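Local coordinates for fiber protein (PDB 3CNC), which forms the trimeric knob at the end of the adenovirus fiber and probably attaches the virus to the cell-surface receptor CD46, at residues A[136-141]-A[145-150]. Numbering follows the deposited sequence.
Sequences AYPFIT and ETLNED
E145 reaches across the bend of its own loop and takes the backbone N-H of T141 on OE1, in an almost straight bond (177°) whose modelled length, 2.4 Å from T141 N to E145 OE1, is shorter than such a bond should be, so that the exact distance is doubtful. An extended chain, CG trans to the backbone N (chi1 -163°), carries the carboxylate that far, and the same OE1 also accepts a weak hydrogen bond from the N-H of Y142, the next residue. Beside it L147 pushes its two methyls into the facing segment: CD1 lies 4.1 Å from I140 CG1 and also meets the backbone of P138 and F139, while CD2 comes within 4.2 Å of P138 CD. At the far end D150 lays its carboxylate along the Y137-P138 backbone, OD1 3.2 Å from Y137 CA and OD2 2.6 Å from P138 O.

Both segments belong to the long loop that joins strands 118-119 and 151-159 of the knob's antiparallel beta-sandwich, and a short 3-10 turn, 148-150, with D150 N bonded to L147 O, leads into the second strand. E149 O approaches the edge of the Y137 ring, 3.4 Å from CD2, while A136 CB covers one face. Farther out, at the trimer interface, the Y137 hydroxyl bonds to I216 N and to Y67 OH of the second subunit, and E149 OE1 forms a salt bridge with K35 NZ of that subunit.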
ATOM      1  N   ALA A 136       6.845 -17.710  -6.892  1.00 46.35           N
ATOM      2  CA  ALA A 136       6.357 -17.220  -5.601  1.00 46.35           C
ATOM      3  C   ALA A 136       4.949 -17.715  -5.296  1.00 46.35           C
ATOM      4  O   ALA A 136       4.637 -18.085  -4.163  1.00 46.35           O
ATOM      5  CB  ALA A 136       6.368 -15.685  -5.571  1.00 29.99           C
ATOM      6  N   TYR A 137       4.095 -17.702  -6.311  1.00 54.41           N
ATOM      7  CA  TYR A 137       2.713 -18.131  -6.146  1.00 54.41           C
ATOM      8  C   TYR A 137       2.470 -19.286  -7.115  1.00 54.41           C
ATOM      9  O   TYR A 137       2.104 -19.077  -8.266  1.00 54.41           O
ATOM     10  CB  TYR A 137       1.794 -16.952  -6.446  1.00 36.55           C
ATOM     11  CG  TYR A 137       2.299 -15.632  -5.873  1.00 36.55           C
ATOM     12  CD1 TYR A 137       2.772 -14.616  -6.707  1.00 36.55           C
ATOM     13  CD2 TYR A 137       2.308 -15.410  -4.503  1.00 36.55           C
ATOM     14  CE1 TYR A 137       3.235 -13.403  -6.174  1.00 36.55           C
ATOM     15  CE2 TYR A 137       2.770 -14.215  -3.958  1.00 36.55           C
ATOM     16  CZ  TYR A 137       3.230 -13.217  -4.790  1.00 36.55           C
ATOM     17  OH  TYR A 137       3.683 -12.047  -4.230  1.00 36.55           O
ATOM     18  N   PRO A 138       2.675 -20.525  -6.651  1.00 45.98           N
ATOM     19  CA  PRO A 138       2.498 -21.729  -7.474  1.00 45.98           C
ATOM     20  C   PRO A 138       1.063 -22.180  -7.668  1.00 45.98           C
ATOM     21  O   PRO A 138       0.164 -21.780  -6.934  1.00 45.98           O
ATOM     22  CB  PRO A 138       3.304 -22.804  -6.724  1.00 50.74           C
ATOM     23  CG  PRO A 138       4.081 -22.044  -5.643  1.00 50.74           C
ATOM     24  CD  PRO A 138       3.166 -20.888  -5.312  1.00 50.74           C
ATOM     25  N   PHE A 139       0.865 -23.023  -8.675  1.00 50.13           N
ATOM     26  CA  PHE A 139      -0.441 -23.594  -8.944  1.00 50.13           C
ATOM     27  C   PHE A 139      -0.587 -24.889  -8.137  1.00 50.13           C
ATOM     28  O   PHE A 139       0.414 -25.552  -7.817  1.00 50.13           O
ATOM     29  CB  PHE A 139      -0.599 -23.899 -10.435  1.00 52.42           C
ATOM     30  CG  PHE A 139      -0.953 -22.694 -11.270  1.00 52.42           C
ATOM     31  CD1 PHE A 139       0.035 -21.970 -11.931  1.00 52.42           C
ATOM     32  CD2 PHE A 139      -2.284 -22.295 -11.405  1.00 52.42           C
ATOM     33  CE1 PHE A 139      -0.297 -20.867 -12.720  1.00 52.42           C
ATOM     34  CE2 PHE A 139      -2.626 -21.196 -12.191  1.00 52.42           C
ATOM     35  CZ  PHE A 139      -1.631 -20.480 -12.851  1.00 52.42           C
ATOM     36  N   ILE A 140      -1.826 -25.230  -7.787  1.00 57.09           N
ATOM     37  CA  ILE A 140      -2.105 -26.462  -7.045  1.00 57.09           C
ATOM     38  C   ILE A 140      -1.643 -27.650  -7.880  1.00 57.09           C
ATOM     39  O   ILE A 140      -2.010 -27.772  -9.053  1.00 57.09           O
ATOM     40  CB  ILE A 140      -3.602 -26.634  -6.789  1.00 64.14           C
ATOM     41  CG1 ILE A 140      -4.067 -25.616  -5.753  1.00 64.14           C
ATOM     42  CG2 ILE A 140      -3.887 -28.066  -6.351  1.00 64.14           C
ATOM     43  CD1 ILE A 140      -5.556 -25.589  -5.580  1.00 64.14           C
ATOM     44  N   THR A 141      -0.855 -28.531  -7.274  1.00 64.97           N
ATOM     45  CA  THR A 141      -0.333 -29.690  -7.983  1.00 64.97           C
ATOM     46  C   THR A 141      -0.911 -31.028  -7.500  1.00 64.97           C
ATOM     47  O   THR A 141      -0.924 -32.017  -8.246  1.00 64.97           O
ATOM     48  CB  THR A 141       1.205 -29.721  -7.892  1.00 75.09           C
ATOM     49  OG1 THR A 141       1.708 -30.759  -8.730  1.00 75.09           O
ATOM     50  CG2 THR A 141       1.658 -29.971  -6.472  1.00 75.09           C
ATOM     51  N   GLU A 145      -3.475 -29.979  -1.516  1.00 60.51           N
ATOM     52  CA  GLU A 145      -2.669 -28.761  -1.412  1.00 60.51           C
ATOM     53  C   GLU A 145      -3.450 -27.463  -1.110  1.00 60.51           C
ATOM     54  O   GLU A 145      -4.378 -27.096  -1.824  1.00 60.51           O
ATOM     55  CB  GLU A 145      -1.856 -28.614  -2.697  1.00 58.36           C
ATOM     56  CG  GLU A 145      -0.692 -27.657  -2.629  1.00 58.36           C
ATOM     57  CD  GLU A 145       0.173 -27.769  -3.862  1.00 58.36           C
ATOM     58  OE1 GLU A 145      -0.356 -28.210  -4.903  1.00 58.36           O
ATOM     59  OE2 GLU A 145       1.369 -27.416  -3.803  1.00 58.36           O
ATOM     60  N   THR A 146      -3.056 -26.771  -0.045  1.00 48.32           N
ATOM     61  CA  THR A 146      -3.714 -25.526   0.363  1.00 48.32           C
ATOM     62  C   THR A 146      -3.125 -24.265  -0.282  1.00 48.32           C
ATOM     63  O   THR A 146      -3.870 -23.359  -0.667  1.00 48.32           O
ATOM     64  CB  THR A 146      -3.658 -25.352   1.898  1.00 52.22           C
ATOM     65  OG1 THR A 146      -2.320 -25.593   2.353  1.00 52.22           O
ATOM     66  CG2 THR A 146      -4.613 -26.326   2.589  1.00 52.22           C
ATOM     67  N   LEU A 147      -1.793 -24.208  -0.384  1.00 46.51           N
ATOM     68  CA  LEU A 147      -1.097 -23.070  -0.987  1.00 46.51           C
ATOM     69  C   LEU A 147      -1.581 -21.711  -0.490  1.00 46.51           C
ATOM     70  O   LEU A 147      -1.973 -20.852  -1.286  1.00 46.51           O
ATOM     71  CB  LEU A 147      -1.232 -23.115  -2.509  1.00 46.14           C
ATOM     72  CG  LEU A 147      -0.233 -24.023  -3.211  1.00 46.14           C
ATOM     73  CD1 LEU A 147      -0.443 -23.979  -4.725  1.00 46.14           C
ATOM     74  CD2 LEU A 147       1.182 -23.580  -2.827  1.00 46.14           C
ATOM     75  N   ASN A 148      -1.536 -21.506   0.819  1.00 47.06           N
ATOM     76  CA  ASN A 148      -1.992 -20.247   1.387  1.00 47.06           C
ATOM     77  C   ASN A 148      -1.111 -19.034   1.105  1.00 47.06           C
ATOM     78  O   ASN A 148      -1.501 -17.914   1.438  1.00 47.06           O
ATOM     79  CB  ASN A 148      -2.209 -20.399   2.896  1.00 58.69           C
ATOM     80  CG  ASN A 148      -3.433 -21.246   3.222  1.00 58.69           C
ATOM     81  OD1 ASN A 148      -4.257 -21.535   2.342  1.00 58.69           O
ATOM     82  ND2 ASN A 148      -3.567 -21.633   4.489  1.00 58.69           N
ATOM     83  N   GLU A 149       0.064 -19.240   0.504  1.00 45.92           N
ATOM     84  CA  GLU A 149       0.960 -18.120   0.160  1.00 45.92           C
ATOM     85  C   GLU A 149       0.429 -17.439  -1.097  1.00 45.92           C
ATOM     86  O   GLU A 149       0.981 -16.432  -1.551  1.00 45.92           O
ATOM     87  CB  GLU A 149       2.381 -18.590  -0.171  1.00 62.18           C
ATOM     88  CG  GLU A 149       2.807 -19.858   0.496  1.00 62.18           C
ATOM     89  CD  GLU A 149       2.399 -21.106  -0.273  1.00 62.18           C
ATOM     90  OE1 GLU A 149       3.112 -21.487  -1.224  1.00 62.18           O
ATOM     91  OE2 GLU A 149       1.365 -21.700   0.084  1.00 62.18           O
ATOM     92  N   ASP A 150      -0.610 -18.018  -1.688  1.00 43.15           N
ATOM     93  CA  ASP A 150      -1.191 -17.455  -2.899  1.00 43.15           C
ATOM     94  C   ASP A 150      -2.259 -16.415  -2.613  1.00 43.15           C
ATOM     95  O   ASP A 150      -2.914 -15.938  -3.537  1.00 43.15           O
ATOM     96  CB  ASP A 150      -1.780 -18.565  -3.769  1.00 44.63           C
ATOM     97  CG  ASP A 150      -0.707 -19.411  -4.447  1.00 44.63           C
ATOM     98  OD1 ASP A 150       0.496 -19.203  -4.170  1.00 44.63           O
ATOM     99  OD2 ASP A 150      -1.069 -20.287  -5.263  1.00 44.63           O
TER